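Local coordinates for alginate biosynthesis protein AlgX (Pseudomonas aeruginosa, PDB 4KNC) that takes part in the O-acetylation of the exopolysaccharide alginate and protects the polymer from degradation as it crosses the periplasm, at residues A[30-35]-A[200-205]; A[171-176]-A[291-296]; A[253-256]-A[262-265]; A[342-347]-A[374-379]; A[364-369]-A[422-427]. One frame throughout, in Å; residues are numbered along the deposited sequence.

Interaction 1 of 5, residues A[30-35]-A[200-205]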
# COMPACT_ATOMS: atom_id res chain seq x y z
N LYS A 30 -10.29 -6.25 -17.79
CA LYS A 30 -9.31 -6.13 -16.72
C LYS A 30 -8.33 -5.00 -17.02
O LYS A 30 -8.25 -4.01 -16.28
CB LYS A 30 -8.56 -7.45 -16.50
CG LYS A 30 -9.33 -8.49 -15.70
N TYR A 31 -7.59 -5.14 -18.12
CA TYR A 31 -6.66 -4.13 -18.59
C TYR A 31 -7.34 -2.75 -18.67
O TYR A 31 -6.83 -1.77 -18.12
CB TYR A 31 -6.13 -4.55 -19.96
CG TYR A 31 -5.24 -3.54 -20.66
CD1 TYR A 31 -3.96 -3.27 -20.18
CD2 TYR A 31 -5.66 -2.90 -21.82
CE1 TYR A 31 -3.14 -2.36 -20.83
CE2 TYR A 31 -4.85 -2.00 -22.47
CZ TYR A 31 -3.58 -1.73 -21.97
OH TYR A 31 -2.78 -0.83 -22.63
N LEU A 32 -8.51 -2.70 -19.30
CA LEU A 32 -9.17 -1.43 -19.59
C LEU A 32 -9.77 -0.69 -18.39
O LEU A 32 -9.89 0.53 -18.43
CB LEU A 32 -10.22 -1.62 -20.68
CG LEU A 32 -9.62 -1.74 -22.07
CD1 LEU A 32 -10.72 -1.90 -23.16
CD2 LEU A 32 -8.75 -0.53 -22.33
N GLY A 33 -10.14 -1.42 -17.35
CA GLY A 33 -10.84 -0.85 -16.21
C GLY A 33 -10.05 0.18 -15.41
O GLY A 33 -10.61 0.97 -14.65
N PHE A 34 -8.73 0.16 -15.60
CA PHE A 34 -7.84 1.11 -14.95
C PHE A 34 -7.80 2.48 -15.65
O PHE A 34 -7.14 3.40 -15.17
CB PHE A 34 -6.43 0.52 -14.87
CG PHE A 34 -5.48 1.30 -13.99
CD1 PHE A 34 -5.67 1.36 -12.62
CD2 PHE A 34 -4.39 1.96 -14.54
CE1 PHE A 34 -4.79 2.08 -11.81
CE2 PHE A 34 -3.51 2.68 -13.74
CZ PHE A 34 -3.70 2.74 -12.38
N PHE A 35 -8.51 2.62 -16.77
CA PHE A 35 -8.43 3.85 -17.57
C PHE A 35 -9.76 4.58 -17.77
O PHE A 35 -9.82 5.59 -18.46
CB PHE A 35 -7.79 3.55 -18.92
CG PHE A 35 -6.50 2.79 -18.81
CD1 PHE A 35 -5.31 3.46 -18.51
CD2 PHE A 35 -6.46 1.42 -19.00
CE1 PHE A 35 -4.11 2.75 -18.40
CE2 PHE A 35 -5.27 0.71 -18.88
CZ PHE A 35 -4.09 1.38 -18.58
N ALA A 200 -3.87 3.44 -27.52
CA ALA A 200 -3.37 2.76 -28.72
C ALA A 200 -4.15 1.48 -28.97
O ALA A 200 -4.51 1.16 -30.10
CB ALA A 200 -1.88 2.46 -28.60
N GLN A 201 -4.41 0.73 -27.90
CA GLN A 201 -5.16 -0.51 -28.04
C GLN A 201 -6.60 -0.26 -28.50
O GLN A 201 -7.13 -1.01 -29.33
CB GLN A 201 -5.14 -1.29 -26.73
CG GLN A 201 -5.36 -2.78 -26.89
CD GLN A 201 -6.82 -3.14 -26.89
OE1 GLN A 201 -7.60 -2.61 -26.09
NE2 GLN A 201 -7.22 -4.04 -27.79
N LEU A 202 -7.20 0.80 -27.97
CA LEU A 202 -8.59 1.16 -28.28
C LEU A 202 -8.79 1.82 -29.64
O LEU A 202 -9.81 1.61 -30.29
CB LEU A 202 -9.13 2.14 -27.25
CG LEU A 202 -9.47 1.66 -25.84
CD1 LEU A 202 -10.02 2.82 -25.02
CD2 LEU A 202 -10.48 0.56 -25.90
N CYS A 203 -7.83 2.64 -30.05
CA CYS A 203 -8.05 3.59 -31.14
C CYS A 203 -6.98 3.51 -32.21
O CYS A 203 -7.08 4.15 -33.26
CB CYS A 203 -8.08 5.03 -30.59
SG CYS A 203 -9.48 5.40 -29.48
N GLY A 204 -5.92 2.75 -31.94
CA GLY A 204 -4.80 2.67 -32.87
C GLY A 204 -3.97 3.95 -32.84
O GLY A 204 -3.12 4.16 -33.71
N ASN A 205 -4.21 4.79 -31.84
CA ASN A 205 -3.42 6.00 -31.66
C ASN A 205 -1.96 5.67 -31.37
O ASN A 205 -1.62 4.55 -31.00
CB ASN A 205 -4.00 6.87 -30.54
CG ASN A 205 -5.33 7.49 -30.93
OD1 ASN A 205 -6.02 6.99 -31.81
ND2 ASN A 205 -5.68 8.60 -30.28
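Leu32 and Leu202 form the apolar centre of a small side-chain contact, without any hydrogen bond between its halves, that sets the loop ahead of strand 38-40 against the C-terminal end of helix 194-203. The methyl groups do the touching: Leu32 CD1 lies 3.7 Å from Leu202 CD2, and that same CD2 is 4.1 Å from Leu32 CD2, so one branch of Leu202 reaches both methyls of Leu32. The two side chains run obliquely past one another rather than meeting end on. Both have CG anti to the carbonyl carbon (chi1 -77° in Leu32, -73° in Leu202), and in Leu202, whose CB does not point at the loop, this torsion helps bring CD2 across to it. The more exposed flank is looser. Tyr31 brings CE2 of its ring to 4.3 Å from Gln201 CB, in an oblique approach, while Leu32 CD1 lies 4.3 Å from Gln201 OE1, a plain van der Waals approach to the amide. Within the loop, Phe35 sets CE2 over the centre of one face of the Tyr31 ring, 4.2 Å above its plane, which helps hold that ring in position. A backbone bond from Phe35 N to Leu32 O closes a turn from Leu32 to Phe35. Gly204, with positive phi, ends the helix just after Cys203, whose disulfide to Cys18 ties this end to the N-terminal part of the chain. Around the leucines, Arg26 touches both Leu32 and Leu202, whereas Tyr31 and Phe35 rest against Ala198, one turn back along helix 194-203.

Interaction 2 of 5, residues A[171-176]-A[291-296]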
# COMPACT_ATOMS: atom_id res chain seq x y z
N PRO A 171 7.06 13.08 16.79
CA PRO A 171 7.72 12.88 18.08
C PRO A 171 8.85 11.85 17.98
O PRO A 171 8.65 10.77 17.44
CB PRO A 171 6.59 12.36 18.98
CG PRO A 171 5.34 12.93 18.38
CD PRO A 171 5.59 12.93 16.89
N GLY A 172 10.04 12.20 18.47
CA GLY A 172 11.20 11.34 18.33
C GLY A 172 12.12 11.62 17.15
O GLY A 172 13.25 11.12 17.13
N PHE A 173 11.66 12.41 16.18
CA PHE A 173 12.45 12.68 14.97
C PHE A 173 13.84 13.24 15.28
O PHE A 173 14.79 13.00 14.53
CB PHE A 173 11.72 13.63 14.00
CG PHE A 173 12.46 13.85 12.68
CD1 PHE A 173 12.23 13.01 11.59
CD2 PHE A 173 13.37 14.89 12.54
CE1 PHE A 173 12.90 13.21 10.40
CE2 PHE A 173 14.06 15.09 11.35
CZ PHE A 173 13.82 14.24 10.27
N GLU A 174 13.98 13.96 16.39
CA GLU A 174 15.25 14.61 16.69
C GLU A 174 16.34 13.62 17.07
O GLU A 174 17.53 13.88 16.86
CB GLU A 174 15.06 15.68 17.77
CG GLU A 174 16.13 16.76 17.75
CD GLU A 174 16.01 17.69 16.54
OE1 GLU A 174 15.08 17.52 15.73
OE2 GLU A 174 16.87 18.59 16.42
N GLU A 175 15.95 12.47 17.61
CA GLU A 175 16.91 11.45 18.04
C GLU A 175 17.36 10.56 16.88
O GLU A 175 18.36 9.86 16.96
CB GLU A 175 16.31 10.59 19.16
CG GLU A 175 16.40 11.22 20.54
CD GLU A 175 15.73 12.58 20.62
OE1 GLU A 175 14.62 12.75 20.06
OE2 GLU A 175 16.31 13.50 21.24
N ILE A 176 16.58 10.58 15.80
CA ILE A 176 16.93 9.81 14.62
C ILE A 176 18.29 10.26 14.10
O ILE A 176 18.58 11.45 14.10
CB ILE A 176 15.80 9.94 13.56
CG1 ILE A 176 14.53 9.27 14.10
CG2 ILE A 176 16.21 9.35 12.22
CD1 ILE A 176 13.33 9.33 13.18
N PRO A 291 10.74 0.38 13.17
CA PRO A 291 11.06 1.78 12.90
C PRO A 291 10.36 2.68 13.90
O PRO A 291 9.33 2.28 14.43
CB PRO A 291 10.44 2.00 11.52
CG PRO A 291 9.23 1.08 11.52
CD PRO A 291 9.71 -0.16 12.25
N LYS A 292 10.90 3.87 14.14
CA LYS A 292 10.23 4.89 14.92
C LYS A 292 9.11 5.49 14.08
O LYS A 292 8.07 5.90 14.60
CB LYS A 292 11.22 6.00 15.29
CG LYS A 292 12.44 5.52 16.05
CD LYS A 292 12.08 5.22 17.50
CE LYS A 292 13.28 4.72 18.29
NZ LYS A 292 13.67 3.34 17.87
N ILE A 293 9.34 5.55 12.78
CA ILE A 293 8.39 6.16 11.85
C ILE A 293 8.15 5.24 10.64
O ILE A 293 9.09 4.70 10.05
CB ILE A 293 8.88 7.55 11.36
CG1 ILE A 293 9.23 8.47 12.53
CG2 ILE A 293 7.83 8.21 10.45
CD1 ILE A 293 9.67 9.85 12.12
N LEU A 294 6.88 5.06 10.31
CA LEU A 294 6.48 4.27 9.16
C LEU A 294 5.73 5.17 8.19
O LEU A 294 4.69 5.74 8.55
CB LEU A 294 5.57 3.11 9.61
CG LEU A 294 4.99 2.18 8.53
CD1 LEU A 294 6.10 1.49 7.76
CD2 LEU A 294 4.06 1.16 9.17
N ILE A 295 6.26 5.33 6.99
CA ILE A 295 5.60 6.12 5.96
C ILE A 295 4.85 5.21 4.98
O ILE A 295 5.40 4.25 4.45
CB ILE A 295 6.63 6.94 5.17
CG1 ILE A 295 7.47 7.81 6.10
CG2 ILE A 295 5.94 7.82 4.12
CD1 ILE A 295 8.65 8.43 5.40
N TRP A 296 3.58 5.53 4.72
CA TRP A 296 2.73 4.65 3.94
C TRP A 296 2.13 5.41 2.78
O TRP A 296 1.32 6.31 2.97
CB TRP A 296 1.65 4.04 4.83
CG TRP A 296 0.74 3.04 4.17
CD1 TRP A 296 0.90 2.42 2.95
CD2 TRP A 296 -0.50 2.55 4.70
NE1 TRP A 296 -0.16 1.57 2.70
CE2 TRP A 296 -1.04 1.64 3.75
CE3 TRP A 296 -1.22 2.80 5.87
CZ2 TRP A 296 -2.25 0.99 3.96
CZ3 TRP A 296 -2.42 2.14 6.07
CH2 TRP A 296 -2.92 1.25 5.12
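Ile293 CD1 is the meeting point of this buried contact, touched by two side chains of the loop after helix 153-169. The closer is Ile176, whose CD1 lies 3.8 Å away; these two isoleucines cross at about a right angle and share only their terminal methyls. The second is Phe173, which offers the edge of its ring: CD1 is 4.1 Å from Ile293 CD1, and the methyl sits near the ring plane. Lys292 adds a more distant brush through its CB, 4.5 Å from Ile176 CD1, while its amine turns away to hydrogen-bond Gln236. In Ile293, CG1 stands anti to the carbonyl carbon (chi1 -53°) and the chain is extended beyond it, which carries CD1 out from the strand to the loop. The next shell fixes the loop itself. Backbone bonds from Glu175 N to Gly172 O and from Ile176 N to Phe173 O coil it into consecutive tight turns, and Lys178 binds the carbonyl oxygen of Phe173 while making a cation-pi contact with its ring. Leu167 of helix 153-169 packs on both Phe173 and Ile293, and Ile237 of the neighbouring strand lies against Ile176. Strand 293-298 is an inner strand of the parallel sheet, between 80-85 and 237-240, and the arrangement is that of an alpha/beta core of SGNH-hydrolase type, with a helix and its following loop packed over one sheet face.

Interaction 3 of 5, residues A[253-256]-A[262-265]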
# COMPACT_ATOMS: atom_id res chain seq x y z
N GLY A 253 14.75 8.71 -2.08
CA GLY A 253 15.96 9.53 -2.12
C GLY A 253 15.69 10.99 -1.82
O GLY A 253 16.43 11.64 -1.07
N PHE A 254 14.63 11.54 -2.40
CA PHE A 254 14.27 12.92 -2.09
C PHE A 254 13.84 13.07 -0.63
O PHE A 254 14.13 14.07 0.01
CB PHE A 254 13.19 13.43 -3.04
CG PHE A 254 13.64 13.47 -4.50
CD1 PHE A 254 14.81 14.11 -4.86
CD2 PHE A 254 12.89 12.85 -5.48
CE1 PHE A 254 15.22 14.15 -6.20
CE2 PHE A 254 13.30 12.87 -6.82
CZ PHE A 254 14.47 13.53 -7.17
N LEU A 255 13.15 12.06 -0.09
CA LEU A 255 12.83 12.08 1.33
C LEU A 255 14.10 12.19 2.15
O LEU A 255 14.17 12.98 3.10
CB LEU A 255 12.04 10.85 1.75
CG LEU A 255 10.58 10.79 1.29
CD1 LEU A 255 9.98 9.40 1.53
CD2 LEU A 255 9.75 11.84 2.01
N GLU A 256 15.12 11.40 1.82
CA GLU A 256 16.38 11.49 2.57
C GLU A 256 17.02 12.86 2.42
O GLU A 256 17.49 13.45 3.39
CB GLU A 256 17.37 10.41 2.14
CG GLU A 256 16.90 8.99 2.40
CD GLU A 256 17.76 7.98 1.68
OE1 GLU A 256 18.30 8.33 0.62
OE2 GLU A 256 17.90 6.84 2.18
N ASP A 262 17.98 8.48 6.96
CA ASP A 262 17.87 7.26 6.15
C ASP A 262 16.42 6.79 6.01
O ASP A 262 15.65 6.78 6.97
CB ASP A 262 18.71 6.12 6.74
CG ASP A 262 20.16 6.17 6.29
OD1 ASP A 262 20.42 6.62 5.16
OD2 ASP A 262 21.05 5.75 7.05
N ILE A 263 16.04 6.38 4.80
CA ILE A 263 14.70 5.87 4.57
C ILE A 263 14.80 4.45 4.05
O ILE A 263 15.26 4.22 2.93
CB ILE A 263 13.94 6.73 3.54
CG1 ILE A 263 13.91 8.20 3.98
CG2 ILE A 263 12.55 6.19 3.31
CD1 ILE A 263 12.88 8.52 5.04
N LEU A 264 14.40 3.48 4.86
CA LEU A 264 14.34 2.09 4.41
C LEU A 264 13.18 1.90 3.45
O LEU A 264 12.03 1.91 3.87
CB LEU A 264 14.13 1.15 5.59
CG LEU A 264 15.17 1.26 6.70
CD1 LEU A 264 14.72 0.46 7.91
CD2 LEU A 264 16.52 0.78 6.21
N ASN A 265 13.49 1.71 2.16
CA ASN A 265 12.46 1.56 1.14
C ASN A 265 11.98 0.11 0.98
O ASN A 265 12.72 -0.74 0.51
CB ASN A 265 13.00 2.08 -0.20
CG ASN A 265 11.92 2.19 -1.26
OD1 ASN A 265 10.85 1.61 -1.14
ND2 ASN A 265 12.20 2.95 -2.31
O HOH W 1 16.55 4.39 0.65
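Glu256 and Ile263 pack closely where helix 251-259 turns back to strand 263-265, and the contact divides into an apolar half and a polar one. On the tight side, Glu256 CG lies 3.5 Å from Ile263 CG1, the two side chains sliding past each other in opposite directions. Leu255 joins from the previous helical position, its CB 3.9 Å from the same CG1. CG1 of Ile263 thus rests against two successive helix residues, and Ala160 and Val163 of helix 153-169 cover Leu255 beyond. On the polar side, one oxygen of the carboxylate does most of the work. Glu256 has CG anti to the carbonyl carbon (chi1 -63°) and is extended from there, which lays CG against Ile263 and delivers OE2 to the strand backbone. Ile263 N donates to Glu256 OE2 over 3.2 Å, nearly straight at 169°, and meets the anti lone pair of that oxygen, facing away from OE1. A water gives a second link, donating to Glu256 OE2 at 3.2 Å and to Ile263 O at 2.6 Å, and so ties the carboxylate to both backbone groups of Ile263. The looser part lies at partly exposed Asp262, where OD1 stands 3.9 Å from Glu256 OE2, a pair of like charges without a bond between them; OD2 of Asp262 has a long, weak ion pair with Lys179. The nearby aspartate would tend to raise the pKa of Glu256, an effect that the bonds from N-H and water to OE2 probably offset, consistent with a charged glutamate gripping the backbone of Ile263 in the edge strand of this beta-alpha-beta unit.

Interaction 4 of 5, residues A[342-347]-A[374-379]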
# COMPACT_ATOMS: atom_id res chain seq x y z
N LEU A 342 -5.67 -28.21 10.90
CA LEU A 342 -5.67 -28.22 12.36
C LEU A 342 -7.04 -28.63 12.87
O LEU A 342 -8.07 -28.13 12.39
CB LEU A 342 -5.30 -26.86 12.91
CG LEU A 342 -3.96 -26.29 12.44
CD1 LEU A 342 -3.82 -24.85 12.90
CD2 LEU A 342 -2.82 -27.13 12.97
N LEU A 343 -7.05 -29.56 13.82
CA LEU A 343 -8.30 -30.04 14.40
C LEU A 343 -8.21 -29.96 15.92
O LEU A 343 -7.38 -30.62 16.54
CB LEU A 343 -8.59 -31.48 13.95
CG LEU A 343 -9.92 -32.15 14.35
CD1 LEU A 343 -11.12 -31.44 13.73
CD2 LEU A 343 -9.94 -33.65 14.00
N ASN A 344 -9.07 -29.13 16.50
CA ASN A 344 -9.25 -29.05 17.95
C ASN A 344 -9.94 -30.31 18.48
O ASN A 344 -11.01 -30.24 19.10
CB ASN A 344 -10.06 -27.80 18.29
CG ASN A 344 -10.17 -27.53 19.79
OD1 ASN A 344 -9.57 -28.22 20.61
ND2 ASN A 344 -10.95 -26.51 20.14
N SER A 345 -9.34 -31.48 18.25
CA SER A 345 -9.94 -32.76 18.64
C SER A 345 -10.09 -32.96 20.15
O SER A 345 -10.88 -33.80 20.58
CB SER A 345 -9.17 -33.93 18.02
OG SER A 345 -7.80 -33.90 18.41
N ALA A 346 -9.35 -32.20 20.94
CA ALA A 346 -9.47 -32.29 22.40
C ALA A 346 -10.52 -31.30 22.91
O ALA A 346 -10.72 -31.18 24.13
CB ALA A 346 -8.13 -32.04 23.08
N ALA A 347 -11.19 -30.62 21.98
CA ALA A 347 -12.24 -29.65 22.30
C ALA A 347 -11.77 -28.63 23.33
O ALA A 347 -12.46 -28.37 24.31
CB ALA A 347 -13.49 -30.37 22.80
N TRP A 374 -13.88 -23.81 10.72
CA TRP A 374 -15.09 -24.41 11.30
C TRP A 374 -15.16 -24.16 12.79
O TRP A 374 -14.15 -24.23 13.51
CB TRP A 374 -15.14 -25.92 11.06
CG TRP A 374 -15.42 -26.33 9.65
CD1 TRP A 374 -14.50 -26.63 8.69
CD2 TRP A 374 -16.70 -26.48 9.03
NE1 TRP A 374 -15.13 -26.95 7.51
CE2 TRP A 374 -16.48 -26.87 7.70
CE3 TRP A 374 -18.02 -26.33 9.48
CZ2 TRP A 374 -17.53 -27.11 6.80
CZ3 TRP A 374 -19.05 -26.57 8.59
CH2 TRP A 374 -18.80 -26.95 7.27
N TYR A 375 -16.39 -23.93 13.26
CA TYR A 375 -16.66 -23.74 14.67
C TYR A 375 -17.50 -24.89 15.23
O TYR A 375 -18.10 -25.65 14.47
CB TYR A 375 -17.34 -22.39 14.90
CG TYR A 375 -16.51 -21.24 14.40
CD1 TYR A 375 -15.43 -20.77 15.15
CD2 TYR A 375 -16.78 -20.63 13.19
CE1 TYR A 375 -14.66 -19.72 14.70
CE2 TYR A 375 -16.00 -19.58 12.73
CZ TYR A 375 -14.95 -19.13 13.50
OH TYR A 375 -14.17 -18.08 13.05
N MET A 376 -17.54 -25.01 16.55
CA MET A 376 -18.24 -26.10 17.23
C MET A 376 -19.76 -26.11 17.01
O MET A 376 -20.44 -27.03 17.45
CB MET A 376 -17.94 -26.05 18.74
CG MET A 376 -16.47 -26.19 19.09
SD MET A 376 -15.92 -27.89 19.37
CE MET A 376 -14.19 -27.64 19.78
N ASN A 377 -20.27 -25.11 16.30
CA ASN A 377 -21.70 -24.99 16.03
C ASN A 377 -22.05 -25.24 14.56
O ASN A 377 -23.13 -24.88 14.09
CB ASN A 377 -22.18 -23.60 16.43
CG ASN A 377 -21.29 -22.52 15.88
OD1 ASN A 377 -21.24 -22.30 14.67
ND2 ASN A 377 -20.57 -21.83 16.76
N GLY A 378 -21.11 -25.83 13.83
CA GLY A 378 -21.34 -26.16 12.43
C GLY A 378 -21.20 -25.00 11.46
O GLY A 378 -21.27 -25.21 10.25
N ARG A 379 -21.01 -23.79 11.97
CA ARG A 379 -20.79 -22.64 11.09
C ARG A 379 -19.38 -22.65 10.52
O ARG A 379 -18.48 -23.31 11.06
CB ARG A 379 -21.03 -21.31 11.82
CG ARG A 379 -22.46 -20.81 11.76
CD ARG A 379 -22.79 -20.24 10.39
NE ARG A 379 -24.11 -19.63 10.37
CZ ARG A 379 -25.21 -20.25 9.93
NH1 ARG A 379 -25.14 -21.49 9.47
NH2 ARG A 379 -26.38 -19.62 9.95
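Met376 sends its terminal methyl across to Asn344 and Ala347, joining the turns that follow strands 338-343 and 368-375. Met376 CE lies 3.5 Å from Asn344 ND2 and 4.0 Å from Asn344 CG; the two side chains cross at about a right angle, and the contact of methyl with amide nitrogen is van der Waals only. Beside it, Ala347 meets the same methyl with its CA at 3.8 Å and its CB at 4.1 Å from Met376 CE. A bend at chi2 (-91°) turns the methionine sulfur and CE toward the other turn. The amide it meets is already engaged: Asn344 ND2 donates to Phe412 O, and Asn344 OD1 accepts from Leu348 N, bonds that hold the group in place. Each partner sits on a type I turn, Asn344 to Ala347 on one side and Tyr375 to Gly378 on the other. In the second, Asn377 OD1 also accepts from Arg379 N at 3.1 Å, forming an Asx turn. Strand 412-418 runs between strands 338-343 and 368-375, with Leu413 touching Met376. The contact thus spans a central strand at the end of an antiparallel sheet, a loop-to-loop packing at one end of the beta-sandwich that forms the carbohydrate-binding module.

Interaction 5 of 5, residues A[364-369]-A[422-427]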
# COMPACT_ATOMS: atom_id res chain seq x y z
N PRO A 364 7.85 -20.48 -1.04
CA PRO A 364 7.60 -19.04 -0.91
C PRO A 364 6.96 -18.42 -2.15
O PRO A 364 6.61 -17.24 -2.12
CB PRO A 364 9.01 -18.45 -0.73
CG PRO A 364 9.86 -19.60 -0.29
CD PRO A 364 9.28 -20.80 -0.97
N SER A 365 6.81 -19.20 -3.22
CA SER A 365 6.23 -18.68 -4.45
C SER A 365 4.73 -18.93 -4.51
O SER A 365 4.10 -18.70 -5.54
CB SER A 365 6.92 -19.30 -5.68
OG SER A 365 6.63 -20.69 -5.78
N VAL A 366 4.16 -19.40 -3.40
CA VAL A 366 2.72 -19.61 -3.35
C VAL A 366 2.02 -18.38 -2.77
O VAL A 366 1.99 -18.17 -1.56
CB VAL A 366 2.34 -20.86 -2.54
CG1 VAL A 366 0.85 -21.10 -2.65
CG2 VAL A 366 3.11 -22.07 -3.05
N HIS A 367 1.44 -17.59 -3.67
CA HIS A 367 0.93 -16.26 -3.34
C HIS A 367 -0.58 -16.25 -3.16
O HIS A 367 -1.25 -15.24 -3.42
CB HIS A 367 1.35 -15.27 -4.41
CG HIS A 367 2.83 -15.16 -4.57
ND1 HIS A 367 3.68 -14.98 -3.50
CD2 HIS A 367 3.62 -15.21 -5.68
CE1 HIS A 367 4.93 -14.91 -3.94
NE2 HIS A 367 4.92 -15.05 -5.26
N GLU A 368 -1.13 -17.36 -2.71
CA GLU A 368 -2.56 -17.47 -2.48
C GLU A 368 -2.78 -18.43 -1.33
O GLU A 368 -2.11 -19.46 -1.25
CB GLU A 368 -3.25 -17.99 -3.74
CG GLU A 368 -4.74 -18.25 -3.56
CD GLU A 368 -5.39 -18.89 -4.77
OE1 GLU A 368 -4.83 -19.88 -5.31
OE2 GLU A 368 -6.46 -18.41 -5.18
N LEU A 369 -3.70 -18.09 -0.44
CA LEU A 369 -4.07 -18.97 0.68
C LEU A 369 -5.58 -19.03 0.86
O LEU A 369 -6.20 -18.02 1.17
CB LEU A 369 -3.41 -18.51 1.98
CG LEU A 369 -3.89 -19.26 3.22
CD1 LEU A 369 -3.56 -20.74 3.08
CD2 LEU A 369 -3.29 -18.69 4.50
N ASP A 422 -2.11 -23.82 -9.20
CA ASP A 422 -0.96 -24.47 -9.81
C ASP A 422 0.05 -24.88 -8.75
O ASP A 422 1.19 -24.42 -8.76
CB ASP A 422 -0.30 -23.56 -10.85
CG ASP A 422 -1.15 -23.36 -12.09
OD1 ASP A 422 -1.91 -24.29 -12.45
OD2 ASP A 422 -1.07 -22.28 -12.70
N MET A 423 -0.38 -25.75 -7.85
CA MET A 423 0.45 -26.16 -6.72
C MET A 423 1.73 -26.90 -7.13
O MET A 423 1.68 -27.88 -7.87
CB MET A 423 -0.37 -27.04 -5.78
CG MET A 423 0.46 -27.74 -4.74
SD MET A 423 -0.50 -28.82 -3.68
CE MET A 423 0.81 -29.87 -3.07
N PRO A 424 2.89 -26.41 -6.65
CA PRO A 424 4.18 -27.09 -6.80
C PRO A 424 4.12 -28.50 -6.20
O PRO A 424 3.44 -28.70 -5.20
CB PRO A 424 5.13 -26.22 -5.99
CG PRO A 424 4.51 -24.87 -6.00
CD PRO A 424 3.03 -25.11 -5.97
N GLN A 425 4.82 -29.45 -6.80
CA GLN A 425 4.80 -30.82 -6.29
C GLN A 425 5.62 -30.92 -5.01
O GLN A 425 6.65 -30.26 -4.86
CB GLN A 425 5.30 -31.82 -7.34
CG GLN A 425 6.79 -31.74 -7.66
CD GLN A 425 7.16 -32.51 -8.91
OE1 GLN A 425 6.29 -32.87 -9.71
NE2 GLN A 425 8.45 -32.76 -9.09
N GLY A 426 5.13 -31.73 -4.08
CA GLY A 426 5.78 -31.90 -2.79
C GLY A 426 5.35 -30.86 -1.77
O GLY A 426 5.60 -31.02 -0.58
N LEU A 427 4.70 -29.79 -2.25
CA LEU A 427 4.33 -28.63 -1.42
C LEU A 427 3.63 -29.00 -0.12
O LEU A 427 2.62 -29.70 -0.12
CB LEU A 427 3.45 -27.65 -2.20
CG LEU A 427 3.02 -26.38 -1.46
CD1 LEU A 427 4.22 -25.52 -1.15
CD2 LEU A 427 2.00 -25.57 -2.24
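Val366 gives up the largest share of surface here, packing its CG2 methyl against Leu427 and Pro424 in the turn that leads into strand 428-435. Val366 and Leu427 reach toward each other tip to tip: CG2 of Val366 is 3.8 Å from Leu427 CD2 and 4.1 Å from Leu427 CD1, so a single methyl faces the fork of the leucine. Pro424 closes one flank more loosely, its ring carbon CD 4.2 Å from Val366 CG2. Leu427 CG stands anti to its own backbone N (chi1 -179°), extending the fork toward the valine. Pro424 and Leu427 are the two ends of a type II turn, which brings them together as one apolar surface; its closing bond, Leu427 N to Pro424 O, is weak, and Gly426 has the positive phi expected of the third residue. Tyr361 and Pro420 also touch Val366, and Tyr397 OH binds its carbonyl oxygen, while Leu427 pairs through its backbone with Leu334. Since no hydrogen bond joins the two segments, their direct attachment rests on dispersion and the burial of apolar groups: methyls and a proline ring help pack the loop before strand 368-375 onto the turn before strand 428-435.

Overall arrangement
Interactions 2 and 3 belong to one core: their centres lie 12 Å apart, and Ile295 CD1 touches both Leu255 CD1 and Ile263 CD1 at 4.2 Å, so helix 251-259 and strands 293-298 and 263-265 pack continuously in the SGNH hydrolase-like domain. Interaction 1 lies in the same domain but about 42 Å from interaction 2, centre to centre; it approaches an inferred catalytic residue, the Tyr31 side chain being about 10 Å from that of Asp148. Interactions 4 and 5 lie in the carbohydrate-binding module, at the two ends of strand 368-375, their centres 26 Å apart. Between the domains, interaction 5 comes within about 15 Å of interaction 1, nearest atoms.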